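Local coordinates for protein ribokinase, putative (Burkholderia thailandensis, PDB 3B1N) that probably transfers a phosphate group from ATP to nucleosides, as a nucleoside kinase of the pfkB (ribokinase-like) family, at residues I136-V150 and V161-F174. Residues are numbered along the deposited sequence; the frame is centred on the assembly and turned at random. Where two conformers were deposited one is given.
Sequences IKLAIVGPDGFQGMV and VPFIFDPGQGLPLF. With MZR (5-hydroxy-1-(beta-D-ribofuranosyl)-1H-imidazole-4-carboxamide), chain F.
A139, I140 and V141 pair with F163, I164 and F165 as neighbouring parallel strands of a beta-alpha-beta crossover, joined by helix 146-158, in the Rossmann-like sheet of the ribokinase fold. The pair exemplifies how such a unit carries ligand-binding loops at the C-terminal ends of its strands. Four backbone bonds zip them together, from A139 N to P162 O at one end to D166 N and V141 O, 2.9 Å apart, at the other. On one face the I140 chi1 of -176° points CG1 at I164 CB, 3.8 Å away, and sends CD1 on toward I164 CG2; L260 of helix 251-264 covers both residues. A139, V141 and F163 face helix 146-158 instead, where L156 meets all three.

Past the strand ends, P143 fits its ring against the second loop, CD against D166 O at 3.3 Å and CG beside Q169 OE1. Both pocket residues come over the same face of the mizoribine base, P143 CB near the carboxamide N1 and Q169 CB near N7 and C5, while Q169 NE2 lies 3.2 Å from the ribose O4'. D166 itself is engaged by R256 through a salt bridge at OD1.

The first turn of the helix packs on L173, at the end of the 3-10 segment 169-173, and on F174 just after it. F146 drives its edge into the face of F174, a T-shaped pair with planes at 88°, while L173 O lies over one face of the F146 ring and V150 CG2 over the opposite one. M149 SD sits at the edge of the F174 ring, 5.3 Å from its centroid, a Met-aromatic contact; a bend at chi3 (67°) brings CE to 3.7 Å from F174 CE2 and 3.6 Å from P167 O.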
loop_
_atom_site.group_PDB
_atom_site.type_symbol
_atom_site.label_atom_id
_atom_site.label_comp_id
_atom_site.label_asym_id
_atom_site.label_seq_id
_atom_site.Cartn_x
_atom_site.Cartn_y
_atom_site.Cartn_z
ATOM N N ILE B 136 11.056 -1.290 -36.185
ATOM C CA ILE B 136 11.458 -1.047 -34.826
ATOM C C ILE B 136 12.939 -1.313 -34.809
ATOM O O ILE B 136 13.411 -2.371 -35.250
ATOM C CB ILE B 136 10.701 -2.027 -33.875
ATOM C CG1 ILE B 136 9.196 -1.683 -33.832
ATOM C CG2 ILE B 136 11.302 -2.038 -32.464
ATOM C CD1 ILE B 136 8.793 -0.200 -33.554
ATOM N N LYS B 137 13.703 -0.381 -34.272
ATOM C CA LYS B 137 15.125 -0.652 -34.126
ATOM C C LYS B 137 15.600 -1.096 -32.743
ATOM O O LYS B 137 16.715 -1.606 -32.585
ATOM C CB LYS B 137 15.944 0.532 -34.588
ATOM C CG LYS B 137 15.632 1.855 -34.029
ATOM C CD LYS B 137 16.369 2.833 -34.985
ATOM C CE LYS B 137 15.927 4.236 -34.907
ATOM N NZ LYS B 137 16.927 5.017 -35.698
ATOM N N LEU B 138 14.692 -0.956 -31.762
ATOM C CA LEU B 138 15.073 -1.189 -30.377
ATOM C C LEU B 138 13.760 -1.334 -29.621
ATOM O O LEU B 138 12.757 -0.740 -29.991
ATOM C CB LEU B 138 15.883 -0.005 -29.822
ATOM C CG LEU B 138 16.373 -0.037 -28.372
ATOM C CD1 LEU B 138 17.238 -1.230 -27.991
ATOM C CD2 LEU B 138 17.066 1.303 -27.970
ATOM N N ALA B 139 13.786 -2.144 -28.560
ATOM C CA ALA B 139 12.562 -2.317 -27.745
ATOM C C ALA B 139 12.902 -2.496 -26.288
ATOM O O ALA B 139 14.042 -2.762 -25.926
ATOM C CB ALA B 139 11.767 -3.534 -28.246
ATOM N N ILE B 140 11.864 -2.425 -25.444
ATOM C CA ILE B 140 11.967 -2.871 -24.063
ATOM C C ILE B 140 10.702 -3.674 -23.771
ATOM O O ILE B 140 9.623 -3.320 -24.258
ATOM C CB ILE B 140 12.052 -1.653 -23.085
ATOM C CG1 ILE B 140 12.255 -2.188 -21.621
ATOM C CG2 ILE B 140 10.924 -0.646 -23.260
ATOM C CD1 ILE B 140 12.832 -1.050 -20.697
ATOM N N VAL B 141 10.870 -4.729 -22.996
ATOM C CA VAL B 141 9.722 -5.494 -22.473
ATOM C C VAL B 141 9.742 -5.299 -20.958
ATOM O O VAL B 141 10.658 -5.754 -20.263
ATOM C CB VAL B 141 9.823 -6.983 -22.816
ATOM C CG1 VAL B 141 8.634 -7.770 -22.146
ATOM C CG2 VAL B 141 9.851 -7.193 -24.379
ATOM N N GLY B 142 8.722 -4.599 -20.443
ATOM C CA GLY B 142 8.637 -4.337 -19.032
ATOM C C GLY B 142 7.431 -5.010 -18.417
ATOM O O GLY B 142 6.728 -5.775 -19.099
ATOM N N PRO B 143 7.142 -4.709 -17.149
ATOM C CA PRO B 143 6.085 -5.391 -16.427
ATOM C C PRO B 143 4.754 -5.214 -17.149
ATOM O O PRO B 143 4.434 -4.118 -17.640
ATOM C CB PRO B 143 6.045 -4.660 -15.092
ATOM C CG PRO B 143 7.499 -4.288 -14.871
ATOM C CD PRO B 143 7.916 -3.819 -16.266
ATOM N N ASP B 144 3.988 -6.287 -17.186
ATOM C CA ASP B 144 2.811 -6.374 -18.053
ATOM C C ASP B 144 2.086 -7.648 -17.689
ATOM O O ASP B 144 2.520 -8.371 -16.804
ATOM C CB ASP B 144 3.289 -6.479 -19.527
ATOM C CG ASP B 144 2.338 -5.886 -20.532
ATOM O OD1 ASP B 144 1.143 -5.698 -20.290
ATOM O OD2 ASP B 144 2.842 -5.562 -21.632
ATOM N N GLY B 145 0.988 -7.918 -18.360
ATOM C CA GLY B 145 0.405 -9.260 -18.263
ATOM C C GLY B 145 1.440 -10.320 -18.562
ATOM O O GLY B 145 2.299 -10.157 -19.446
ATOM N N PHE B 146 1.430 -11.393 -17.774
ATOM C CA PHE B 146 2.509 -12.360 -17.843
ATOM C C PHE B 146 2.641 -12.979 -19.226
ATOM O O PHE B 146 3.732 -13.040 -19.805
ATOM C CB PHE B 146 2.321 -13.474 -16.787
ATOM C CG PHE B 146 3.395 -14.551 -16.862
ATOM C CD1 PHE B 146 4.741 -14.256 -16.594
ATOM C CD2 PHE B 146 3.061 -15.850 -17.231
ATOM C CE1 PHE B 146 5.753 -15.243 -16.656
ATOM C CE2 PHE B 146 4.074 -16.853 -17.328
ATOM C CZ PHE B 146 5.417 -16.541 -17.048
ATOM N N GLN B 147 1.519 -13.406 -19.800
ATOM C CA GLN B 147 1.588 -14.009 -21.120
ATOM C C GLN B 147 2.171 -13.008 -22.140
ATOM O O GLN B 147 2.977 -13.382 -23.009
ATOM C CB GLN B 147 0.205 -14.555 -21.543
ATOM C CG GLN B 147 0.152 -15.196 -22.907
ATOM C CD GLN B 147 -1.225 -15.743 -23.270
ATOM O OE1 GLN B 147 -2.151 -15.729 -22.460
ATOM N NE2 GLN B 147 -1.362 -16.211 -24.507
ATOM N N GLY B 148 1.763 -11.732 -22.039
ATOM C CA GLY B 148 2.320 -10.700 -22.886
ATOM C C GLY B 148 3.816 -10.563 -22.715
ATOM O O GLY B 148 4.513 -10.480 -23.708
ATOM N N MET B 149 4.311 -10.556 -21.470
ATOM C CA MET B 149 5.738 -10.355 -21.241
ATOM C C MET B 149 6.525 -11.461 -21.931
ATOM O O MET B 149 7.503 -11.212 -22.611
ATOM C CB MET B 149 6.057 -10.364 -19.751
ATOM C CG MET B 149 5.442 -9.211 -19.009
ATOM S SD MET B 149 5.958 -9.194 -17.285
ATOM C CE MET B 149 7.661 -8.855 -17.293
ATOM N N VAL B 150 6.097 -12.696 -21.718
ATOM C CA VAL B 150 6.818 -13.833 -22.268
ATOM C C VAL B 150 6.752 -13.860 -23.801
ATOM O O VAL B 150 7.774 -14.019 -24.472
ATOM C CB VAL B 150 6.227 -15.163 -21.683
ATOM C CG1 VAL B 150 6.861 -16.362 -22.388
ATOM C CG2 VAL B 150 6.485 -15.253 -20.176
ATOM N N VAL B 161 15.175 -8.065 -33.034
ATOM C CA VAL B 161 15.162 -6.666 -32.541
ATOM C C VAL B 161 15.864 -6.640 -31.197
ATOM O O VAL B 161 15.507 -7.442 -30.323
ATOM C CB VAL B 161 13.702 -6.133 -32.403
ATOM C CG1 VAL B 161 13.691 -4.720 -31.756
ATOM C CG2 VAL B 161 12.979 -6.119 -33.739
ATOM N N PRO B 162 16.912 -5.790 -31.031
ATOM C CA PRO B 162 17.599 -5.730 -29.715
ATOM C C PRO B 162 16.596 -5.194 -28.670
ATOM O O PRO B 162 15.843 -4.293 -28.983
ATOM C CB PRO B 162 18.726 -4.735 -29.925
ATOM C CG PRO B 162 18.503 -4.076 -31.235
ATOM C CD PRO B 162 17.436 -4.800 -32.001
ATOM N N PHE B 163 16.564 -5.782 -27.485
ATOM C CA PHE B 163 15.592 -5.296 -26.498
ATOM C C PHE B 163 16.134 -5.434 -25.102
ATOM O O PHE B 163 16.885 -6.367 -24.762
ATOM C CB PHE B 163 14.205 -5.995 -26.646
ATOM C CG PHE B 163 14.198 -7.468 -26.274
ATOM C CD1 PHE B 163 13.756 -7.898 -25.022
ATOM C CD2 PHE B 163 14.607 -8.430 -27.188
ATOM C CE1 PHE B 163 13.728 -9.252 -24.670
ATOM C CE2 PHE B 163 14.569 -9.798 -26.868
ATOM C CZ PHE B 163 14.131 -10.228 -25.623
ATOM N N ILE B 164 15.747 -4.462 -24.262
ATOM C CA ILE B 164 15.951 -4.576 -22.816
ATOM C C ILE B 164 14.818 -5.414 -22.218
ATOM O O ILE B 164 13.663 -5.176 -22.551
ATOM C CB ILE B 164 15.871 -3.160 -22.171
ATOM C CG1 ILE B 164 16.926 -2.197 -22.758
ATOM C CG2 ILE B 164 16.090 -3.304 -20.619
ATOM C CD1 ILE B 164 16.905 -0.790 -22.115
ATOM N N PHE B 165 15.180 -6.346 -21.357
ATOM C CA PHE B 165 14.208 -7.111 -20.553
ATOM C C PHE B 165 14.198 -6.532 -19.139
ATOM O O PHE B 165 15.227 -6.500 -18.464
ATOM C CB PHE B 165 14.598 -8.579 -20.556
ATOM C CG PHE B 165 13.686 -9.466 -19.745
ATOM C CD1 PHE B 165 12.308 -9.441 -19.939
ATOM C CD2 PHE B 165 14.227 -10.353 -18.838
ATOM C CE1 PHE B 165 11.471 -10.300 -19.188
ATOM C CE2 PHE B 165 13.408 -11.174 -18.064
ATOM C CZ PHE B 165 12.032 -11.136 -18.259
ATOM N N ASP B 166 13.022 -6.070 -18.702
ATOM C CA ASP B 166 12.809 -5.400 -17.462
ATOM C C ASP B 166 11.669 -6.198 -16.712
ATOM O O ASP B 166 10.527 -5.685 -16.788
ATOM C CB ASP B 166 12.400 -3.993 -17.988
ATOM C CG ASP B 166 11.885 -3.038 -16.949
ATOM O OD1 ASP B 166 12.244 -3.166 -15.771
ATOM O OD2 ASP B 166 11.092 -2.117 -17.362
ATOM N N PRO B 167 11.937 -7.362 -16.056
ATOM C CA PRO B 167 10.837 -8.145 -15.463
ATOM C C PRO B 167 10.128 -7.352 -14.354
ATOM O O PRO B 167 8.878 -7.390 -14.256
ATOM C CB PRO B 167 11.512 -9.443 -15.014
ATOM C CG PRO B 167 13.004 -9.122 -14.883
ATOM C CD PRO B 167 13.244 -8.054 -15.909
ATOM N N GLY B 168 10.913 -6.573 -13.612
ATOM C CA GLY B 168 10.368 -5.585 -12.662
ATOM C C GLY B 168 9.319 -6.200 -11.736
ATOM O O GLY B 168 9.472 -7.282 -11.203
ATOM N N GLN B 169 8.245 -5.459 -11.569
ATOM C CA GLN B 169 7.155 -5.895 -10.715
ATOM C C GLN B 169 6.463 -7.163 -11.164
ATOM O O GLN B 169 5.636 -7.724 -10.429
ATOM C CB GLN B 169 6.136 -4.765 -10.652
ATOM C CG GLN B 169 6.663 -3.561 -9.940
ATOM C CD GLN B 169 7.016 -2.442 -10.875
ATOM O OE1 GLN B 169 7.622 -2.640 -11.945
ATOM N NE2 GLN B 169 6.656 -1.230 -10.463
ATOM N N GLY B 170 6.782 -7.622 -12.372
ATOM C CA GLY B 170 6.160 -8.820 -12.924
ATOM C C GLY B 170 6.845 -10.085 -12.469
ATOM O O GLY B 170 6.371 -11.196 -12.754
ATOM N N LEU B 171 7.922 -9.937 -11.709
ATOM C CA LEU B 171 8.735 -11.097 -11.313
ATOM C C LEU B 171 7.973 -12.243 -10.620
ATOM O O LEU B 171 8.256 -13.408 -10.917
ATOM C CB LEU B 171 9.904 -10.635 -10.448
ATOM C CG LEU B 171 11.350 -11.014 -10.722
ATOM C CD1 LEU B 171 11.643 -11.701 -12.071
ATOM C CD2 LEU B 171 12.162 -9.747 -10.521
ATOM N N PRO B 172 6.994 -11.947 -9.734
ATOM C CA PRO B 172 6.281 -13.060 -9.075
ATOM C C PRO B 172 5.593 -14.035 -10.032
ATOM O O PRO B 172 5.350 -15.200 -9.668
ATOM C CB PRO B 172 5.251 -12.327 -8.180
ATOM C CG PRO B 172 5.957 -11.037 -7.842
ATOM C CD PRO B 172 6.548 -10.651 -9.172
ATOM N N LEU B 173 5.291 -13.579 -11.238
ATOM C CA LEU B 173 4.582 -14.379 -12.230
ATOM C C LEU B 173 5.510 -15.390 -12.943
ATOM O O LEU B 173 5.029 -16.345 -13.592
ATOM C CB LEU B 173 3.905 -13.462 -13.245
ATOM C CG LEU B 173 3.105 -12.236 -12.751
ATOM C CD1 LEU B 173 2.679 -11.303 -13.887
ATOM C CD2 LEU B 173 1.906 -12.673 -11.940
ATOM N N PHE B 174 6.818 -15.162 -12.840
ATOM C CA PHE B 174 7.817 -16.005 -13.502
ATOM C C PHE B 174 8.189 -17.200 -12.620
ATOM O O PHE B 174 8.154 -17.107 -11.397
ATOM C CB PHE B 174 9.092 -15.203 -13.812
ATOM C CG PHE B 174 8.962 -14.304 -15.018
ATOM C CD1 PHE B 174 9.461 -14.685 -16.256
ATOM C CD2 PHE B 174 8.303 -13.080 -14.912
ATOM C CE1 PHE B 174 9.297 -13.873 -17.382
ATOM C CE2 PHE B 174 8.159 -12.283 -15.998
ATOM C CZ PHE B 174 8.671 -12.667 -17.244
HETATM N N1 MZR F . 2.592 -5.047 -13.632
HETATM O O3 MZR F . 3.006 -2.357 -14.245
HETATM C C4 MZR F . 2.993 -2.291 -12.835
HETATM C C5 MZR F . 2.818 -3.410 -11.938
HETATM C C6 MZR F . 2.595 -4.803 -12.332
HETATM O O6 MZR F . 2.421 -5.612 -11.396
HETATM N N7 MZR F . 2.884 -2.833 -10.707
HETATM C C8 MZR F . 3.089 -1.504 -10.862
HETATM N N9 MZR F . 3.157 -1.151 -12.178
HETATM C "C1'" MZR F . 3.420 0.190 -12.725
HETATM C "C2'" MZR F . 2.626 1.351 -12.151
HETATM O "O2'" MZR F . 1.491 1.516 -12.994
HETATM C "C3'" MZR F . 3.666 2.500 -12.161
HETATM O "O3'" MZR F . 3.353 3.637 -12.969
HETATM C "C4'" MZR F . 4.945 1.855 -12.625
HETATM O "O4'" MZR F . 4.756 0.484 -12.328
HETATM C "C5'" MZR F . 6.140 2.399 -11.878
HETATM O "O5'" MZR F . 7.306 1.733 -12.431
#